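Long-range contacts in tartronate semialdehyde reductase (Salmonella typhimurium, PDB 1VPD), which probably catalyses the NAD(P)H-dependent reduction of tartronate semialdehyde to D-glycerate, the last step of galactarate degradation: residues K7-L13 against Y29-D35; S21-L25 against D43-A49; M120-P124 against D167-N172; V180-L184 against L259-V265; M268-L272 against A284-Y289. All coordinates share one frame; numbering follows the deposited sequence. Where two conformers were deposited one is given.

Interaction 1 of 5, residues K7-L13 against Y29-D35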
# COMPACT_ATOMS: atom_id res chain seq x y z
N LYS A 7 -20.45 7.63 11.05
CA LYS A 7 -19.93 6.27 11.27
C LYS A 7 -19.10 6.05 9.98
O LYS A 7 -19.54 6.39 8.89
CB LYS A 7 -20.99 5.18 11.45
CG LYS A 7 -21.27 4.83 12.93
CD LYS A 7 -22.31 3.73 13.11
CE LYS A 7 -22.82 3.70 14.57
NZ LYS A 7 -23.42 2.38 14.96
N VAL A 8 -17.89 5.53 10.16
CA VAL A 8 -16.94 5.33 9.07
C VAL A 8 -16.80 3.82 8.83
O VAL A 8 -16.50 3.08 9.76
CB VAL A 8 -15.57 5.89 9.44
CG1 VAL A 8 -14.53 5.55 8.37
CG2 VAL A 8 -15.63 7.38 9.66
N GLY A 9 -17.02 3.38 7.59
CA GLY A 9 -16.86 1.99 7.23
C GLY A 9 -15.38 1.75 7.00
O GLY A 9 -14.70 2.65 6.53
N PHE A 10 -14.90 0.55 7.33
CA PHE A 10 -13.50 0.21 7.04
C PHE A 10 -13.43 -1.26 6.68
O PHE A 10 -13.68 -2.12 7.52
CB PHE A 10 -12.61 0.53 8.24
CG PHE A 10 -11.16 0.77 7.90
CD1 PHE A 10 -10.59 2.01 8.12
CD2 PHE A 10 -10.38 -0.24 7.36
CE1 PHE A 10 -9.25 2.24 7.82
CE2 PHE A 10 -9.03 0.00 7.04
CZ PHE A 10 -8.48 1.24 7.29
N ILE A 11 -13.10 -1.56 5.41
CA ILE A 11 -13.11 -2.92 4.92
C ILE A 11 -11.69 -3.24 4.44
O ILE A 11 -11.21 -2.61 3.50
CB ILE A 11 -14.12 -3.09 3.78
CG1 ILE A 11 -15.53 -2.73 4.25
CG2 ILE A 11 -14.10 -4.52 3.28
CD1 ILE A 11 -16.56 -2.74 3.15
N GLY A 12 -11.07 -4.22 5.09
CA GLY A 12 -9.71 -4.64 4.81
C GLY A 12 -8.83 -4.31 5.99
O GLY A 12 -8.39 -3.18 6.14
N LEU A 13 -8.60 -5.30 6.84
CA LEU A 13 -7.91 -5.15 8.12
C LEU A 13 -6.62 -5.98 8.10
O LEU A 13 -6.31 -6.74 9.03
CB LEU A 13 -8.83 -5.59 9.26
CG LEU A 13 -10.16 -4.85 9.34
CD1 LEU A 13 -11.01 -5.43 10.46
CD2 LEU A 13 -9.96 -3.35 9.52
N TYR A 29 -13.00 8.40 15.94
CA TYR A 29 -14.00 8.01 14.94
C TYR A 29 -14.70 6.72 15.34
O TYR A 29 -14.10 5.84 15.96
CB TYR A 29 -13.34 7.86 13.54
CG TYR A 29 -12.86 9.17 12.99
CD1 TYR A 29 -13.73 10.02 12.32
CD2 TYR A 29 -11.54 9.59 13.15
CE1 TYR A 29 -13.32 11.24 11.83
CE2 TYR A 29 -11.11 10.82 12.65
CZ TYR A 29 -12.01 11.63 11.99
OH TYR A 29 -11.63 12.85 11.48
N SER A 30 -15.98 6.62 15.00
CA SER A 30 -16.73 5.39 15.20
C SER A 30 -16.68 4.58 13.91
O SER A 30 -17.04 5.09 12.85
CB SER A 30 -18.19 5.69 15.55
OG SER A 30 -18.22 6.48 16.73
N LEU A 31 -16.22 3.34 14.00
CA LEU A 31 -16.02 2.49 12.83
C LEU A 31 -16.97 1.32 12.79
O LEU A 31 -17.34 0.78 13.83
CB LEU A 31 -14.59 1.94 12.76
CG LEU A 31 -13.40 2.90 12.72
CD1 LEU A 31 -12.17 2.13 12.25
CD2 LEU A 31 -13.62 4.08 11.85
N VAL A 32 -17.35 0.93 11.58
CA VAL A 32 -17.96 -0.35 11.32
C VAL A 32 -17.04 -1.07 10.32
O VAL A 32 -16.88 -0.61 9.18
CB VAL A 32 -19.39 -0.24 10.75
CG1 VAL A 32 -20.05 -1.59 10.73
CG2 VAL A 32 -20.22 0.75 11.57
N VAL A 33 -16.47 -2.19 10.75
CA VAL A 33 -15.37 -2.84 10.03
C VAL A 33 -15.70 -4.23 9.52
O VAL A 33 -16.60 -4.92 10.03
CB VAL A 33 -14.08 -2.87 10.90
CG1 VAL A 33 -13.77 -1.52 11.44
CG2 VAL A 33 -14.14 -3.91 12.03
N SER A 34 -14.98 -4.63 8.47
CA SER A 34 -15.03 -5.99 7.99
C SER A 34 -13.69 -6.39 7.38
O SER A 34 -12.89 -5.54 6.99
CB SER A 34 -16.14 -6.18 6.97
OG SER A 34 -16.20 -7.54 6.57
N ASP A 35 -13.46 -7.69 7.36
CA ASP A 35 -12.32 -8.32 6.73
C ASP A 35 -12.68 -9.78 6.48
O ASP A 35 -13.58 -10.32 7.12
CB ASP A 35 -11.09 -8.22 7.64
CG ASP A 35 -9.83 -8.71 6.96
OD1 ASP A 35 -9.29 -7.94 6.14
OD2 ASP A 35 -9.33 -9.85 7.15

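Interaction 2 of 5, residues S21-L25 against D43-A49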
# COMPACT_ATOMS: atom_id res chain seq x y z
N SER A 21 -6.95 1.43 10.86
CA SER A 21 -8.27 1.47 11.51
C SER A 21 -8.12 1.79 13.00
O SER A 21 -8.94 2.55 13.55
CB SER A 21 -9.03 0.15 11.29
OG SER A 21 -8.52 -0.93 12.03
N LYS A 22 -7.09 1.24 13.65
CA LYS A 22 -6.86 1.50 15.07
C LYS A 22 -6.49 2.96 15.31
O LYS A 22 -6.92 3.56 16.30
CB LYS A 22 -5.83 0.54 15.64
CG LYS A 22 -6.35 -0.87 15.75
CD LYS A 22 -5.35 -1.73 16.45
CE LYS A 22 -5.81 -3.15 16.52
NZ LYS A 22 -4.71 -4.05 16.94
N ASN A 23 -5.76 3.59 14.39
CA ASN A 23 -5.50 5.01 14.51
C ASN A 23 -6.76 5.87 14.38
O ASN A 23 -6.86 6.91 15.04
CB ASN A 23 -4.40 5.46 13.54
CG ASN A 23 -3.03 5.05 14.03
OD1 ASN A 23 -2.80 4.98 15.25
ND2 ASN A 23 -2.10 4.75 13.09
N LEU A 24 -7.71 5.45 13.56
CA LEU A 24 -8.98 6.17 13.44
C LEU A 24 -9.75 6.06 14.76
O LEU A 24 -10.33 7.04 15.21
CB LEU A 24 -9.84 5.63 12.30
CG LEU A 24 -9.37 5.93 10.86
CD1 LEU A 24 -10.39 5.41 9.86
CD2 LEU A 24 -9.09 7.41 10.63
N LEU A 25 -9.73 4.88 15.36
CA LEU A 25 -10.44 4.68 16.64
C LEU A 25 -9.84 5.56 17.73
O LEU A 25 -10.58 6.16 18.51
CB LEU A 25 -10.41 3.22 17.07
CG LEU A 25 -11.25 2.27 16.21
CD1 LEU A 25 -10.89 0.85 16.49
CD2 LEU A 25 -12.75 2.46 16.43
N ASP A 43 -10.02 -8.42 16.60
CA ASP A 43 -8.98 -7.55 17.13
C ASP A 43 -9.40 -6.08 17.09
O ASP A 43 -9.21 -5.33 18.03
CB ASP A 43 -7.71 -7.76 16.30
CG ASP A 43 -6.51 -7.03 16.84
OD1 ASP A 43 -5.42 -7.62 16.82
OD2 ASP A 43 -6.56 -5.86 17.28
N VAL A 44 -9.98 -5.66 15.97
CA VAL A 44 -10.36 -4.28 15.80
C VAL A 44 -11.63 -3.94 16.61
O VAL A 44 -11.75 -2.85 17.13
CB VAL A 44 -10.45 -3.90 14.29
CG1 VAL A 44 -10.88 -2.48 14.12
CG2 VAL A 44 -9.08 -4.11 13.61
N ILE A 45 -12.55 -4.89 16.74
CA ILE A 45 -13.70 -4.65 17.64
C ILE A 45 -13.22 -4.53 19.08
O ILE A 45 -13.75 -3.73 19.82
CB ILE A 45 -14.65 -5.89 17.60
CG1 ILE A 45 -15.48 -5.93 16.32
CG2 ILE A 45 -15.59 -5.93 18.84
CD1 ILE A 45 -16.23 -7.25 16.14
N ALA A 46 -12.20 -5.28 19.45
CA ALA A 46 -11.65 -5.18 20.81
C ALA A 46 -11.08 -3.78 21.07
O ALA A 46 -11.07 -3.31 22.20
CB ALA A 46 -10.62 -6.27 21.06
N ALA A 47 -10.64 -3.08 20.01
CA ALA A 47 -10.18 -1.68 20.13
C ALA A 47 -11.30 -0.65 20.06
O ALA A 47 -11.04 0.54 20.15
CB ALA A 47 -9.12 -1.36 19.05
N GLY A 48 -12.53 -1.09 19.84
CA GLY A 48 -13.67 -0.19 19.89
C GLY A 48 -14.60 -0.18 18.67
O GLY A 48 -15.64 0.49 18.70
N ALA A 49 -14.25 -0.90 17.60
CA ALA A 49 -15.09 -0.88 16.40
C ALA A 49 -16.35 -1.72 16.56
O ALA A 49 -16.40 -2.64 17.37
CB ALA A 49 -14.31 -1.40 15.20

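Interaction 3 of 5, residues M120-P124 against D167-N172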
# COMPACT_ATOMS: atom_id res chain seq x y z
N MSE A 120 -16.25 8.90 -5.05
CA MSE A 120 -15.05 8.08 -4.82
C MSE A 120 -13.77 8.90 -4.86
O MSE A 120 -13.61 9.79 -5.71
CB MSE A 120 -14.95 6.94 -5.84
CG MSE A 120 -13.77 6.02 -5.61
SE MSE A 120 -13.79 4.58 -6.88
CE MSE A 120 -12.09 3.79 -6.56
N LEU A 121 -12.88 8.63 -3.91
CA LEU A 121 -11.50 9.08 -3.96
C LEU A 121 -10.60 7.84 -4.06
O LEU A 121 -10.87 6.82 -3.41
CB LEU A 121 -11.09 9.84 -2.70
CG LEU A 121 -11.87 11.09 -2.30
CD1 LEU A 121 -11.41 11.58 -0.95
CD2 LEU A 121 -11.69 12.14 -3.36
N ASP A 122 -9.52 7.95 -4.84
CA ASP A 122 -8.44 6.97 -4.79
C ASP A 122 -7.30 7.55 -3.97
O ASP A 122 -6.66 8.51 -4.39
CB ASP A 122 -8.00 6.46 -6.18
CG ASP A 122 -7.41 7.53 -7.09
OD1 ASP A 122 -8.02 8.61 -7.27
OD2 ASP A 122 -6.34 7.33 -7.74
N ALA A 123 -7.10 7.00 -2.78
CA ALA A 123 -6.18 7.53 -1.78
C ALA A 123 -5.20 6.47 -1.25
O ALA A 123 -5.18 6.18 -0.05
CB ALA A 123 -6.96 8.14 -0.63
N PRO A 124 -4.38 5.89 -2.14
CA PRO A 124 -3.35 4.95 -1.71
C PRO A 124 -2.30 5.62 -0.85
O PRO A 124 -2.21 6.86 -0.74
CB PRO A 124 -2.76 4.44 -3.04
CG PRO A 124 -3.04 5.52 -4.02
CD PRO A 124 -4.36 6.11 -3.60
N ASP A 167 -7.38 14.39 -10.63
CA ASP A 167 -8.69 13.76 -10.79
C ASP A 167 -8.59 12.27 -10.43
O ASP A 167 -7.49 11.75 -10.22
CB ASP A 167 -9.17 13.86 -12.24
CG ASP A 167 -9.44 15.30 -12.70
OD1 ASP A 167 -9.61 16.20 -11.86
OD2 ASP A 167 -9.51 15.58 -13.91
N ILE A 168 -9.74 11.61 -10.39
CA ILE A 168 -9.81 10.20 -10.02
C ILE A 168 -8.81 9.38 -10.85
O ILE A 168 -8.73 9.51 -12.06
CB ILE A 168 -11.27 9.66 -10.18
CG1 ILE A 168 -11.37 8.20 -9.72
CG2 ILE A 168 -11.80 9.83 -11.62
CD1 ILE A 168 -11.30 8.01 -8.22
N GLY A 169 -8.05 8.55 -10.14
CA GLY A 169 -6.95 7.78 -10.72
C GLY A 169 -5.58 8.35 -10.48
O GLY A 169 -4.59 7.62 -10.53
N ALA A 170 -5.49 9.65 -10.19
CA ALA A 170 -4.21 10.31 -9.99
C ALA A 170 -3.53 9.87 -8.72
O ALA A 170 -2.30 9.88 -8.65
CB ALA A 170 -4.36 11.85 -10.01
N GLY A 171 -4.31 9.46 -7.72
CA GLY A 171 -3.73 8.87 -6.53
C GLY A 171 -2.92 7.63 -6.89
O GLY A 171 -1.77 7.48 -6.48
N ASN A 172 -3.54 6.73 -7.64
CA ASN A 172 -2.86 5.53 -8.08
C ASN A 172 -1.75 5.77 -9.07
O ASN A 172 -0.75 5.08 -9.01
CB ASN A 172 -3.84 4.47 -8.52
CG ASN A 172 -4.39 3.70 -7.32
OD1 ASN A 172 -3.63 3.11 -6.56
ND2 ASN A 172 -5.69 3.79 -7.10

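Interaction 4 of 5, residues V180-L184 against L259-V265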
# COMPACT_ATOMS: atom_id res chain seq x y z
N VAL A 180 7.66 2.47 -8.01
CA VAL A 180 8.88 2.44 -8.80
C VAL A 180 10.05 2.85 -7.91
O VAL A 180 11.07 2.14 -7.85
CB VAL A 180 8.78 3.40 -10.04
CG1 VAL A 180 10.15 3.68 -10.66
CG2 VAL A 180 7.81 2.81 -11.06
N ILE A 181 9.91 3.96 -7.20
CA ILE A 181 11.00 4.42 -6.34
C ILE A 181 11.30 3.41 -5.23
O ILE A 181 12.46 3.11 -4.96
CB ILE A 181 10.72 5.82 -5.77
CG1 ILE A 181 10.92 6.85 -6.88
CG2 ILE A 181 11.66 6.12 -4.61
CD1 ILE A 181 10.24 8.20 -6.57
N VAL A 182 10.28 2.89 -4.58
CA VAL A 182 10.53 1.98 -3.47
C VAL A 182 11.27 0.73 -3.95
O VAL A 182 12.25 0.30 -3.33
CB VAL A 182 9.24 1.63 -2.72
CG1 VAL A 182 9.50 0.57 -1.66
CG2 VAL A 182 8.65 2.89 -2.05
N ALA A 183 10.80 0.12 -5.05
CA ALA A 183 11.45 -1.07 -5.57
C ALA A 183 12.89 -0.79 -5.91
O ALA A 183 13.76 -1.57 -5.55
CB ALA A 183 10.73 -1.62 -6.77
N LEU A 184 13.14 0.31 -6.62
CA LEU A 184 14.50 0.62 -7.07
C LEU A 184 15.41 1.00 -5.90
O LEU A 184 16.57 0.63 -5.91
CB LEU A 184 14.48 1.71 -8.14
CG LEU A 184 13.79 1.26 -9.45
CD1 LEU A 184 13.67 2.40 -10.43
CD2 LEU A 184 14.57 0.11 -10.09
N LEU A 259 10.71 3.03 -18.70
CA LEU A 259 10.79 2.32 -17.42
C LEU A 259 11.83 1.18 -17.42
O LEU A 259 11.54 0.07 -16.98
CB LEU A 259 9.39 1.81 -17.03
CG LEU A 259 8.84 2.36 -15.72
CD1 LEU A 259 8.55 3.86 -15.83
CD2 LEU A 259 7.61 1.59 -15.25
N PRO A 260 13.07 1.47 -17.83
CA PRO A 260 14.09 0.41 -17.90
C PRO A 260 14.45 -0.22 -16.56
O PRO A 260 14.61 -1.46 -16.48
CB PRO A 260 15.30 1.12 -18.52
CG PRO A 260 15.10 2.59 -18.17
CD PRO A 260 13.60 2.78 -18.26
N LEU A 261 14.62 0.59 -15.52
CA LEU A 261 15.08 0.03 -14.24
C LEU A 261 13.97 -0.79 -13.58
O LEU A 261 14.22 -1.87 -13.05
CB LEU A 261 15.64 1.10 -13.33
CG LEU A 261 16.81 1.89 -13.93
CD1 LEU A 261 17.23 2.96 -12.94
CD2 LEU A 261 18.01 1.01 -14.30
N THR A 262 12.74 -0.29 -13.66
CA THR A 262 11.57 -1.01 -13.18
C THR A 262 11.41 -2.33 -13.94
O THR A 262 11.15 -3.38 -13.34
CB THR A 262 10.30 -0.14 -13.35
OG1 THR A 262 10.38 1.04 -12.54
CG2 THR A 262 9.08 -0.87 -12.87
N ALA A 263 11.58 -2.29 -15.26
CA ALA A 263 11.50 -3.52 -16.05
C ALA A 263 12.53 -4.54 -15.58
O ALA A 263 12.22 -5.74 -15.44
CB ALA A 263 11.65 -3.23 -17.51
N ALA A 264 13.75 -4.08 -15.28
CA ALA A 264 14.79 -4.98 -14.75
C ALA A 264 14.43 -5.53 -13.38
O ALA A 264 14.56 -6.75 -13.15
CB ALA A 264 16.14 -4.29 -14.71
N VAL A 265 13.99 -4.67 -12.47
CA VAL A 265 13.67 -5.15 -11.12
C VAL A 265 12.45 -6.09 -11.12
O VAL A 265 12.40 -7.05 -10.36
CB VAL A 265 13.55 -3.99 -10.13
CG1 VAL A 265 13.03 -4.46 -8.79
CG2 VAL A 265 14.90 -3.32 -9.99

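Interaction 5 of 5, residues M268-L272 against A284-Y289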
# COMPACT_ATOMS: atom_id res chain seq x y z
N MSE A 268 13.80 -9.46 -11.70
CA MSE A 268 14.38 -9.93 -10.44
C MSE A 268 13.28 -10.48 -9.51
O MSE A 268 13.46 -11.55 -8.88
CB MSE A 268 15.14 -8.81 -9.70
CG MSE A 268 16.28 -8.21 -10.50
SE MSE A 268 17.16 -6.84 -9.44
CE MSE A 268 18.16 -6.08 -10.93
N MSE A 269 12.18 -9.75 -9.40
CA MSE A 269 11.06 -10.19 -8.58
C MSE A 269 10.42 -11.47 -9.13
O MSE A 269 10.02 -12.34 -8.34
CB MSE A 269 10.03 -9.07 -8.41
CG MSE A 269 10.53 -7.91 -7.58
SE MSE A 269 9.03 -6.77 -7.14
CE MSE A 269 10.05 -5.43 -6.14
N GLN A 270 10.39 -11.64 -10.46
CA GLN A 270 9.92 -12.92 -11.04
C GLN A 270 10.83 -14.08 -10.59
O GLN A 270 10.34 -15.17 -10.23
CB GLN A 270 9.81 -12.85 -12.57
CG GLN A 270 8.73 -11.89 -13.04
CD GLN A 270 7.31 -12.40 -12.78
OE1 GLN A 270 7.08 -13.63 -12.73
NE2 GLN A 270 6.37 -11.48 -12.61
N ALA A 271 12.14 -13.86 -10.59
CA ALA A 271 13.07 -14.87 -10.12
C ALA A 271 12.82 -15.20 -8.64
O ALA A 271 12.83 -16.39 -8.26
CB ALA A 271 14.51 -14.43 -10.35
N LEU A 272 12.61 -14.17 -7.82
CA LEU A 272 12.35 -14.36 -6.39
C LEU A 272 11.07 -15.16 -6.16
O LEU A 272 11.05 -16.09 -5.32
CB LEU A 272 12.29 -13.03 -5.66
CG LEU A 272 13.65 -12.36 -5.46
CD1 LEU A 272 13.50 -10.93 -5.06
CD2 LEU A 272 14.49 -13.14 -4.42
N ALA A 284 13.52 -8.79 0.74
CA ALA A 284 14.07 -10.02 0.16
C ALA A 284 14.61 -9.85 -1.27
O ALA A 284 15.23 -10.74 -1.82
CB ALA A 284 13.05 -11.16 0.22
N LEU A 285 14.42 -8.67 -1.86
CA LEU A 285 15.17 -8.36 -3.07
C LEU A 285 16.66 -8.52 -2.81
O LEU A 285 17.41 -8.87 -3.71
CB LEU A 285 14.90 -6.93 -3.53
CG LEU A 285 13.87 -6.68 -4.59
CD1 LEU A 285 13.58 -5.19 -4.63
CD2 LEU A 285 14.34 -7.20 -5.94
N ALA A 286 17.11 -8.28 -1.58
CA ALA A 286 18.52 -8.51 -1.24
C ALA A 286 18.96 -9.94 -1.50
O ALA A 286 20.10 -10.17 -1.93
CB ALA A 286 18.80 -8.12 0.22
N CYS A 287 18.06 -10.89 -1.27
CA CYS A 287 18.37 -12.31 -1.45
C CYS A 287 18.67 -12.66 -2.91
O CYS A 287 19.46 -13.56 -3.19
CB CYS A 287 17.27 -13.20 -0.87
SG CYS A 287 16.82 -12.80 0.83
N TYR A 288 18.05 -11.93 -3.86
CA TYR A 288 18.38 -12.10 -5.27
C TYR A 288 19.86 -11.81 -5.51
O TYR A 288 20.58 -12.60 -6.13
CB TYR A 288 17.49 -11.18 -6.12
CG TYR A 288 17.82 -11.18 -7.59
CD1 TYR A 288 17.26 -12.12 -8.45
CD2 TYR A 288 18.69 -10.25 -8.14
CE1 TYR A 288 17.58 -12.14 -9.81
CE2 TYR A 288 19.02 -10.27 -9.49
CZ TYR A 288 18.46 -11.22 -10.32
OH TYR A 288 18.75 -11.23 -11.66
N TYR A 289 20.31 -10.67 -5.02
CA TYR A 289 21.70 -10.29 -5.15
C TYR A 289 22.63 -11.23 -4.39
O TYR A 289 23.71 -11.57 -4.88
CB TYR A 289 21.89 -8.88 -4.64
CG TYR A 289 21.42 -7.82 -5.61
CD1 TYR A 289 22.27 -7.30 -6.57
CD2 TYR A 289 20.11 -7.35 -5.57
CE1 TYR A 289 21.84 -6.34 -7.46
CE2 TYR A 289 19.67 -6.37 -6.46
CZ TYR A 289 20.55 -5.86 -7.39
OH TYR A 289 20.13 -4.88 -8.26

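Interaction 1 of 5, residues K7-L13 against Y29-D35
Val8 and Leu31 lie side by side on adjacent parallel strands, pointing the same way, with Leu31 CD2 3.6 Å from Val8 CB. With CG beside its own backbone N (chi1 -59°), the Leu31 chain leans along the strand, and CD2 is the branch that meets Val8. Further along the same face, Val33 CG1 rests 4.0 Å from Phe10 CB, while the Phe10 ring leads off toward Leu24 of helix 17-26. Leu13, just past the strand, crosses Val33 at about a right angle and touches its CG2 through CD1; its side chain slides past that of Asp35 in the opposite direction, CB to CB 3.8 Å. The other face carries Lys7, whose extended chain passes obliquely by Val32, CD to CG2 4.0 Å, on the way to a salt bridge with Glu50.

Between the faces, five backbone hydrogen bonds form the parallel ladder, from Val8 N to Ser30 O at one end to Gly12 N to Ser34 O at the other. Beyond it, Asp35 OD1 receives Leu13 N at 2.8 Å in an almost straight bond (172°), approached from above the carboxylate plane, while OD2 accepts Asn37 N.

These are the two strands of the first beta-alpha-beta unit of a Rossmann fold, and Gly12, whose positive phi (113°) suits glycine, is the first glycine of what is consistent with a GxGxxG turn in the predicted NAD(+) site. By holding Leu13 N and Asn37 N with separate oxygens, the Asp35 carboxylate ties this turn to the end of the second strand, and the two N-H groups would be expected to favour its charged form.

Interaction 2 of 5, residues S21-L25 against D43-A49
Leu25 fills the close-packed part of this contact, pushing its forked end against the last turn of helix 38-46 and the residues that follow. Its CD1 lies 3.8 Å from Ala47 CB and 4.1 Å from Val44 CG1, while CD2 faces the backbone where Gly48 joins Ala49. Gly48, whose phi of 127° suits glycine, ends the helix in a Schellman motif. One turn earlier than Leu25, Ser21 OG rests against the two methyls of Val44, 3.5 Å from CG1; its polar partner is the carbonyl of Lys18 in its own helix.

The outer side is looser and polar. Lys22, its chain extended beyond CG, runs past Ala47 with CG 4.3 Å from Ala47 CB, and its end crosses Asp43 at about a right angle. In the conformer described, Lys22 NZ lies 2.6 Å from Asp43 OD2 in a salt bridge, and OD1 pairs with Lys18; Asp43 was modelled in two conformers, so the fine detail here is uncertain.

The two helices lie on one face of the Rossmann sheet, where Leu25 and Ser21 also touch Leu31 of strand 30-34 and Ala49 leans on Val33 of the same strand.

Interaction 3 of 5, residues M120-P124 against D167-N172
Asp122 points its carboxylate into the start of helix 170-198 and meets the backbone there with both oxygens. OD1 accepts Gly169 N at 2.9 Å, from well above the carboxylate plane (49° out of it). OD2 accepts Asn172 N, also at 2.9 Å, on its anti side. The torsion that aims the group is chi1 63°, which places CG between the backbone N and the carbonyl carbon.

Round this polar centre lie Ile168 and Pro124. Ile168 crosses the aspartate obliquely and brings CD1 to 3.5 Å from Asp122 OD1; it crosses Met120, a selenomethionine, at about a right angle, with CD1 4.1 Å from Met120 CG. Pro124 CG sits 3.4 Å from Gly171 O and 3.6 Å from Asn172 OD1. Gly171, with no side chain, lets the helix backbone lie against Asp122 O.

Further out, a type II turn from Asp167 to Ala170 presents Gly169 at the N-cap position, and Asn172 OD1 is held by Ile101 N. Asp122 also touches Ser106 of helix 103-114. Pro124 lies about 4 Å, side chain to side chain, from both Lys175, the predicted active-site residue, and Ser100 of the predicted NAD(+) site.

The contact thus fastens the long helix to the sheet of the nucleotide-binding domain just before that lysine. A buried carboxylate at the helix N-terminus, gripped by two N-H groups, should be favoured as an anion by the helix dipole.

Interaction 4 of 5, residues V180-L184 against L259-V265
Leu184 is the chief bump of this contact, its forked end entering a hollow between Leu261 and Val265, which stand one turn apart on helix 260-274. CD2 lies 3.6 Å from Leu261 CB and also meets Val265 CG2, in the one of two Leu184 conformers described. CD1 lies beside it, 3.7 Å from the same Leu261 CB, and reaches toward Thr262 OG1, so the base of Leu261 sits against both prongs of the fork. The leucine crosses Leu261 at about a right angle and Val265 obliquely.

The segments contribute to an all-helical domain, the C-terminal half of a 3-hydroxyisobutyrate dehydrogenase-type fold, in which the long helix 170-198 is packed against helix 260-274. Here the axes of the two segments cross at 57°, 9.9 Å apart at their closest.

One turn before Leu184, Val180 lays its two methyls against Thr262 across a right-angled meeting, CG1 3.2 Å and CG2 3.5 Å from Thr262 OG1. That OG1 is turned toward Val180 by a chi1 of -63°, beside its own backbone N. Val180 CG2 also brushes Leu259 CD2, at the N-cap position of the second helix. Ala183 makes a shallower contact, its CB 4.2 Å from Val265 CG1, and it also touches His241 of helix 238-255.

Interaction 5 of 5, residues M268-L272 against A284-Y289
Met268, a selenomethionine, lies beside two tyrosines and makes a Met-aromatic contact with each. CG sits over one face of the Tyr288 ring, 3.8 Å from its centroid, in a CH-pi contact; SE lies obliquely to the same ring, 4.5 Å from the centroid. Farther out, SE comes within 3.9 Å of Tyr289 CE2, oblique to that ring as well, and CE ends 3.5 Å from Tyr289 OH, a hydroxyl hydrogen-bonded to Glu191 of helix 170-198. The chain, extended beyond CG, crosses Tyr288 at about a right angle. Tyr288 itself swings toward the first helix with CG anti to its backbone N (chi1 175°), so that its ring also receives Ala271 CB at the edge, near the ring plane.

Within the helical C-terminal domain, the axes of the segments of helices 260-274 and 285-293 cross at 92°, 9.5 Å apart at their closest.

On the buried side, Leu272 sets its fork against Ala284, Leu285 and Tyr288. CD1 lies 3.7 Å from Leu285 CA, and CD2 is packed against the carbonyl oxygen of Ala284; the leucine crosses Tyr288 at about a right angle, its CD2 against Tyr288 CB. Leu285 answers with its own two methyls: CD2 rests against Leu272 CD1 and Met268 CB, while CD1 is 3.8 Å from CE of Met269, another selenomethionine, which in turn packs on His241, Ile242 and Leu245 of helix 238-255.

How the interactions relate
The five contacts follow one another along the chain, except that the segments of interactions 1 and 2 alternate. Those two touch, their centres about 8 Å apart, and build the beginning of the Rossmann domain, with helix 17-26 linking its first two strands. Interaction 3 reaches the same sheet about 20 Å from interaction 1, between centres, and marks where helix 170-198 begins, against the sheet. That helix continues into interaction 4; the centres of interactions 3 and 4 are about 22 Å apart. Interactions 4 and 5 share helix 260-274 and touch through Ala183, Met269, Leu285 and Val265. Helix 170-198, bearing the predicted active-site lysine, thus joins the nucleotide-binding domain to the helical domain on the opposite side of the chain's centre.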